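Local coordinates for cytoplasmic export protein 1 (Saccharomyces cerevisiae, PDB 3VWA) that takes part in nuclear tRNA export, binding tRNA and possibly passing aminoacylated tRNAs from export receptors at the nuclear pore to the translation machinery, at residues L99-I113 against I195-W208. Numbering follows the deposited sequence.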
loop_
_atom_site.group_PDB
_atom_site.type_symbol
_atom_site.label_atom_id
_atom_site.label_comp_id
_atom_site.label_asym_id
_atom_site.label_seq_id
_atom_site.Cartn_x
_atom_site.Cartn_y
_atom_site.Cartn_z
ATOM N N LEU A 99 17.259 9.732 -1.053
ATOM C CA LEU A 99 17.563 9.742 -2.461
ATOM C C LEU A 99 18.287 8.434 -2.780
ATOM O O LEU A 99 18.182 7.902 -3.875
ATOM C CB LEU A 99 18.453 10.926 -2.772
ATOM C CG LEU A 99 18.989 11.020 -4.193
ATOM C CD1 LEU A 99 17.861 11.233 -5.210
ATOM C CD2 LEU A 99 19.912 12.200 -4.224
ATOM N N GLY A 100 18.998 7.903 -1.786
ATOM C CA GLY A 100 19.827 6.715 -1.973
ATOM C C GLY A 100 18.948 5.563 -2.374
ATOM O O GLY A 100 19.280 4.816 -3.280
ATOM N N SER A 101 17.808 5.442 -1.707
ATOM C CA SER A 101 16.823 4.467 -2.097
ATOM C C SER A 101 16.250 4.730 -3.451
ATOM O O SER A 101 16.248 3.820 -4.250
ATOM C CB SER A 101 15.692 4.374 -1.094
ATOM O OG SER A 101 16.131 3.593 -0.013
ATOM N N LEU A 102 15.761 5.951 -3.705
ATOM C CA LEU A 102 14.957 6.236 -4.919
ATOM C C LEU A 102 15.816 6.142 -6.159
ATOM O O LEU A 102 15.327 5.771 -7.193
ATOM C CB LEU A 102 14.363 7.639 -4.889
ATOM C CG LEU A 102 13.409 7.975 -3.754
ATOM C CD1 LEU A 102 13.205 9.466 -3.857
ATOM C CD2 LEU A 102 12.104 7.193 -3.895
ATOM N N SER A 103 17.106 6.464 -6.002
ATOM C CA SER A 103 18.167 6.354 -7.029
ATOM C C SER A 103 18.267 4.957 -7.576
ATOM O O SER A 103 18.706 4.761 -8.685
ATOM C CB SER A 103 19.520 6.629 -6.377
ATOM O OG SER A 103 19.884 7.954 -6.513
ATOM N N GLN A 104 17.896 3.972 -6.762
ATOM C CA GLN A 104 17.893 2.573 -7.188
ATOM C C GLN A 104 16.936 2.260 -8.335
ATOM O O GLN A 104 17.169 1.342 -9.100
ATOM C CB GLN A 104 17.645 1.671 -5.980
ATOM C CG GLN A 104 18.836 1.677 -5.009
ATOM C CD GLN A 104 18.845 0.538 -3.994
ATOM O OE1 GLN A 104 17.894 -0.227 -3.875
ATOM N NE2 GLN A 104 19.932 0.439 -3.235
ATOM N N ASN A 105 15.868 3.039 -8.485
ATOM C CA ASN A 105 14.968 2.884 -9.644
ATOM C C ASN A 105 15.201 4.055 -10.583
ATOM O O ASN A 105 14.547 5.129 -10.479
ATOM C CB ASN A 105 13.498 2.821 -9.198
ATOM C CG ASN A 105 12.524 2.655 -10.379
ATOM O OD1 ASN A 105 12.854 2.990 -11.485
ATOM N ND2 ASN A 105 11.336 2.111 -10.126
ATOM N N LYS A 106 16.146 3.874 -11.505
ATOM C CA LYS A 106 16.500 4.974 -12.392
ATOM C C LYS A 106 15.283 5.451 -13.210
ATOM O O LYS A 106 15.203 6.610 -13.545
ATOM C CB LYS A 106 17.683 4.588 -13.316
ATOM C CG LYS A 106 17.322 3.850 -14.604
ATOM C CD LYS A 106 18.610 3.337 -15.238
ATOM C CE LYS A 106 18.395 2.869 -16.653
ATOM N NZ LYS A 106 18.280 4.071 -17.543
ATOM N N PHE A 107 14.361 4.544 -13.533
ATOM C CA PHE A 107 13.199 4.918 -14.346
ATOM C C PHE A 107 12.340 5.899 -13.546
ATOM O O PHE A 107 11.802 6.841 -14.118
ATOM C CB PHE A 107 12.346 3.688 -14.768
ATOM C CG PHE A 107 13.090 2.725 -15.665
ATOM C CD1 PHE A 107 13.709 3.158 -16.848
ATOM C CD2 PHE A 107 13.184 1.383 -15.321
ATOM C CE1 PHE A 107 14.387 2.261 -17.669
ATOM C CE2 PHE A 107 13.877 0.483 -16.130
ATOM C CZ PHE A 107 14.467 0.910 -17.305
ATOM N N GLY A 108 12.268 5.671 -12.230
ATOM C CA GLY A 108 11.615 6.592 -11.285
ATOM C C GLY A 108 12.133 8.009 -11.372
ATOM O O GLY A 108 11.351 8.980 -11.558
ATOM N N VAL A 109 13.465 8.136 -11.202
ATOM C CA VAL A 109 14.143 9.422 -11.099
ATOM C C VAL A 109 13.932 10.130 -12.452
ATOM O O VAL A 109 13.650 11.320 -12.503
ATOM C CB VAL A 109 15.692 9.217 -10.811
ATOM C CG1 VAL A 109 16.481 10.544 -10.826
ATOM C CG2 VAL A 109 15.942 8.484 -9.498
ATOM N N GLU A 110 14.057 9.385 -13.541
ATOM C CA GLU A 110 13.902 9.927 -14.864
ATOM C C GLU A 110 12.444 10.387 -15.103
ATOM O O GLU A 110 12.210 11.403 -15.724
ATOM C CB GLU A 110 14.302 8.884 -15.947
ATOM C CG GLU A 110 15.808 8.644 -16.143
ATOM C CD GLU A 110 16.108 7.343 -16.887
ATOM O OE1 GLU A 110 15.329 6.979 -17.816
ATOM O OE2 GLU A 110 17.120 6.688 -16.545
ATOM N N LEU A 111 11.491 9.600 -14.636
ATOM C CA LEU A 111 10.073 9.992 -14.662
ATOM C C LEU A 111 9.835 11.310 -13.921
ATOM O O LEU A 111 9.191 12.193 -14.452
ATOM C CB LEU A 111 9.200 8.868 -14.105
ATOM C CG LEU A 111 7.698 8.751 -14.475
ATOM C CD1 LEU A 111 6.845 8.862 -13.240
ATOM C CD2 LEU A 111 7.181 9.654 -15.595
ATOM N N GLY A 112 10.426 11.488 -12.738
ATOM C CA GLY A 112 10.208 12.745 -11.994
ATOM C C GLY A 112 10.819 13.916 -12.724
ATOM O O GLY A 112 10.229 14.991 -12.866
ATOM N N ILE A 113 12.007 13.692 -13.256
ATOM C CA ILE A 113 12.666 14.736 -14.054
ATOM C C ILE A 113 11.794 15.138 -15.231
ATOM O O ILE A 113 11.701 16.318 -15.557
ATOM C CB ILE A 113 14.034 14.247 -14.558
ATOM C CG1 ILE A 113 15.019 14.254 -13.374
ATOM C CG2 ILE A 113 14.561 15.122 -15.672
ATOM C CD1 ILE A 113 16.330 13.542 -13.704
ATOM N N ILE A 195 19.365 18.325 -11.572
ATOM C CA ILE A 195 19.505 17.006 -12.191
ATOM C C ILE A 195 20.780 16.325 -11.718
ATOM O O ILE A 195 20.776 15.129 -11.414
ATOM C CB ILE A 195 19.473 17.091 -13.724
ATOM C CG1 ILE A 195 18.035 17.358 -14.206
ATOM C CG2 ILE A 195 20.040 15.809 -14.328
ATOM C CD1 ILE A 195 17.902 17.707 -15.686
ATOM N N LYS A 196 21.860 17.082 -11.599
ATOM C CA LYS A 196 23.105 16.487 -11.087
ATOM C C LYS A 196 22.924 16.053 -9.655
ATOM O O LYS A 196 23.471 15.016 -9.272
ATOM C CB LYS A 196 24.287 17.449 -11.226
ATOM C CG LYS A 196 24.787 17.498 -12.679
ATOM C CD LYS A 196 26.119 18.196 -12.824
ATOM C CE LYS A 196 25.937 19.693 -12.784
ATOM N NZ LYS A 196 27.211 20.452 -12.879
ATOM N N SER A 197 22.144 16.813 -8.873
ATOM C CA SER A 197 21.910 16.424 -7.473
ATOM C C SER A 197 21.003 15.189 -7.383
ATOM O O SER A 197 21.134 14.403 -6.458
ATOM C CB SER A 197 21.305 17.557 -6.633
ATOM O OG SER A 197 21.869 18.809 -6.963
ATOM N N LEU A 198 20.088 15.037 -8.340
ATOM C CA LEU A 198 19.189 13.883 -8.385
ATOM C C LEU A 198 19.905 12.601 -8.763
ATOM O O LEU A 198 19.562 11.533 -8.252
ATOM C CB LEU A 198 18.045 14.131 -9.383
ATOM C CG LEU A 198 16.968 15.075 -8.806
ATOM C CD1 LEU A 198 16.061 15.729 -9.836
ATOM C CD2 LEU A 198 16.129 14.349 -7.753
HETATM N N MSE A 199 20.905 12.713 -9.647
HETATM C CA MSE A 199 21.511 11.565 -10.310
HETATM C C MSE A 199 23.005 11.722 -10.220
HETATM O O MSE A 199 23.565 12.561 -10.935
HETATM C CB MSE A 199 21.152 11.701 -11.793
HETATM C CG MSE A 199 20.560 10.480 -12.481
HETATM SE SE MSE A 199 19.340 11.060 -13.951
HETATM C CE MSE A 199 18.189 9.488 -13.796
ATOM N N ALA A 200 23.668 10.950 -9.347
ATOM C CA ALA A 200 25.152 10.923 -9.261
ATOM C C ALA A 200 25.837 10.523 -10.606
ATOM O O ALA A 200 25.282 9.717 -11.367
ATOM C CB ALA A 200 25.605 10.014 -8.111
ATOM N N PRO A 201 27.034 11.092 -10.910
ATOM C CA PRO A 201 27.706 10.895 -12.226
ATOM C C PRO A 201 27.872 9.451 -12.732
ATOM O O PRO A 201 28.045 9.256 -13.940
ATOM C CB PRO A 201 29.076 11.560 -12.029
ATOM C CG PRO A 201 28.811 12.631 -11.018
ATOM C CD PRO A 201 27.789 12.048 -10.067
ATOM N N SER A 202 27.827 8.467 -11.829
ATOM C CA SER A 202 27.791 7.046 -12.222
ATOM C C SER A 202 26.371 6.477 -12.463
ATOM O O SER A 202 26.225 5.338 -12.910
ATOM C CB SER A 202 28.587 6.175 -11.237
ATOM O OG SER A 202 29.918 5.956 -11.714
ATOM N N CYS A 203 25.341 7.278 -12.171
ATOM C CA CYS A 203 23.940 6.914 -12.432
ATOM C C CYS A 203 23.249 7.770 -13.516
ATOM O O CYS A 203 22.103 7.516 -13.873
ATOM C CB CYS A 203 23.125 6.931 -11.129
ATOM S SG CYS A 203 23.132 5.347 -10.242
ATOM N N LEU A 204 23.959 8.774 -14.028
ATOM C CA LEU A 204 23.469 9.652 -15.076
ATOM C C LEU A 204 23.603 8.931 -16.406
ATOM O O LEU A 204 24.632 8.363 -16.697
ATOM C CB LEU A 204 24.298 10.948 -15.104
ATOM C CG LEU A 204 23.850 12.336 -15.596
ATOM C CD1 LEU A 204 23.884 12.505 -17.116
ATOM C CD2 LEU A 204 22.496 12.754 -15.034
ATOM N N PRO A 205 22.548 8.945 -17.222
ATOM C CA PRO A 205 22.608 8.260 -18.489
ATOM C C PRO A 205 23.775 8.804 -19.310
ATOM O O PRO A 205 23.987 10.022 -19.360
ATOM C CB PRO A 205 21.273 8.631 -19.153
ATOM C CG PRO A 205 20.349 8.879 -18.012
ATOM C CD PRO A 205 21.217 9.536 -16.966
ATOM N N LYS A 206 24.497 7.895 -19.955
ATOM C CA LYS A 206 25.596 8.232 -20.866
ATOM C C LYS A 206 25.096 9.220 -21.898
ATOM O O LYS A 206 25.712 10.267 -22.101
ATOM C CB LYS A 206 26.113 6.965 -21.555
ATOM C CG LYS A 206 27.218 6.226 -20.821
ATOM C CD LYS A 206 27.044 6.225 -19.304
ATOM C CE LYS A 206 28.391 6.233 -18.585
ATOM N NZ LYS A 206 29.364 7.179 -19.219
ATOM N N ASP A 207 23.943 8.911 -22.492
ATOM C CA ASP A 207 23.383 9.753 -23.551
ATOM C C ASP A 207 22.720 11.026 -23.029
ATOM O O ASP A 207 22.140 11.796 -23.807
ATOM C CB ASP A 207 22.440 8.964 -24.477
ATOM C CG ASP A 207 21.284 8.313 -23.732
ATOM O OD1 ASP A 207 20.490 7.596 -24.373
ATOM O OD2 ASP A 207 21.181 8.494 -22.508
ATOM N N TRP A 208 22.812 11.258 -21.724
ATOM C CA TRP A 208 22.362 12.533 -21.162
ATOM C C TRP A 208 23.510 13.389 -20.716
ATOM O O TRP A 208 23.316 14.540 -20.338
ATOM C CB TRP A 208 21.395 12.302 -19.987
ATOM C CG TRP A 208 20.006 11.818 -20.402
ATOM C CD1 TRP A 208 19.599 11.288 -21.645
ATOM C CD2 TRP A 208 18.812 11.783 -19.577
ATOM N NE1 TRP A 208 18.252 10.969 -21.631
ATOM C CE2 TRP A 208 17.723 11.246 -20.430
ATOM C CE3 TRP A 208 18.516 12.163 -18.260
ATOM C CZ2 TRP A 208 16.418 11.082 -19.946
ATOM C CZ3 TRP A 208 17.194 12.004 -17.798
ATOM C CH2 TRP A 208 16.189 11.460 -18.609
#
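Ile-113 CG1 and Glu-110 CG both lie anti to the carbonyl carbon and beside the backbone N, chi1 -74° and -76°, and this brings them against Leu-198, Met-199 and Trp-208. The setting is the helical part of the kinase-like domain that precedes the HEAT-repeat helices: helix 106-122 lies against the end of helix 186-198 and the loop that leaves it. Met-199, a selenomethionine and the first residue past that helix, sends an extended chain across Glu-110 at roughly a right angle. Its methyl CE lies against both Val-109 CG1, at 3.6 Å, and Glu-110 CG, at 3.4 Å, while the selenium SE rests 3.9 Å from Ile-113 CD1. Just before it, at the end of helix 186-198, the side chain of Leu-198 runs past that of Ile-113 in the opposite direction, with CD1 4.0 Å from Ile-113 CG1.

Trp-208 meets the same helix through Glu-110 and Ile-113. Its CH2 lies 3.8 Å from Glu-110 CG, approached obliquely, whereas Ile-113 CD1 comes up at the ring edge near its plane, and Pro-205 CG lies over one face, offset toward the rim. The indole NE1 bonds to Thr-232 OG1. Glu-110 is thus greasy along its stem and polar at its tip: OE2 takes a salt bridge from Lys-106 NZ on its syn lone pair, 3.0 Å away, and OE1 accepts from Asn-238 ND2. With both oxygens paired, the buried carboxylate probably stays ionised.

No hydrogen bond joins the two segments; the contact is mostly carbon against carbon. Helix 99-102 adds Leu-99, whose methyls also lie on the last carbonyls of helix 186-198, CD2 standing 3.4 Å from Ser-197 O and CD1 3.5 Å from Leu-198 O.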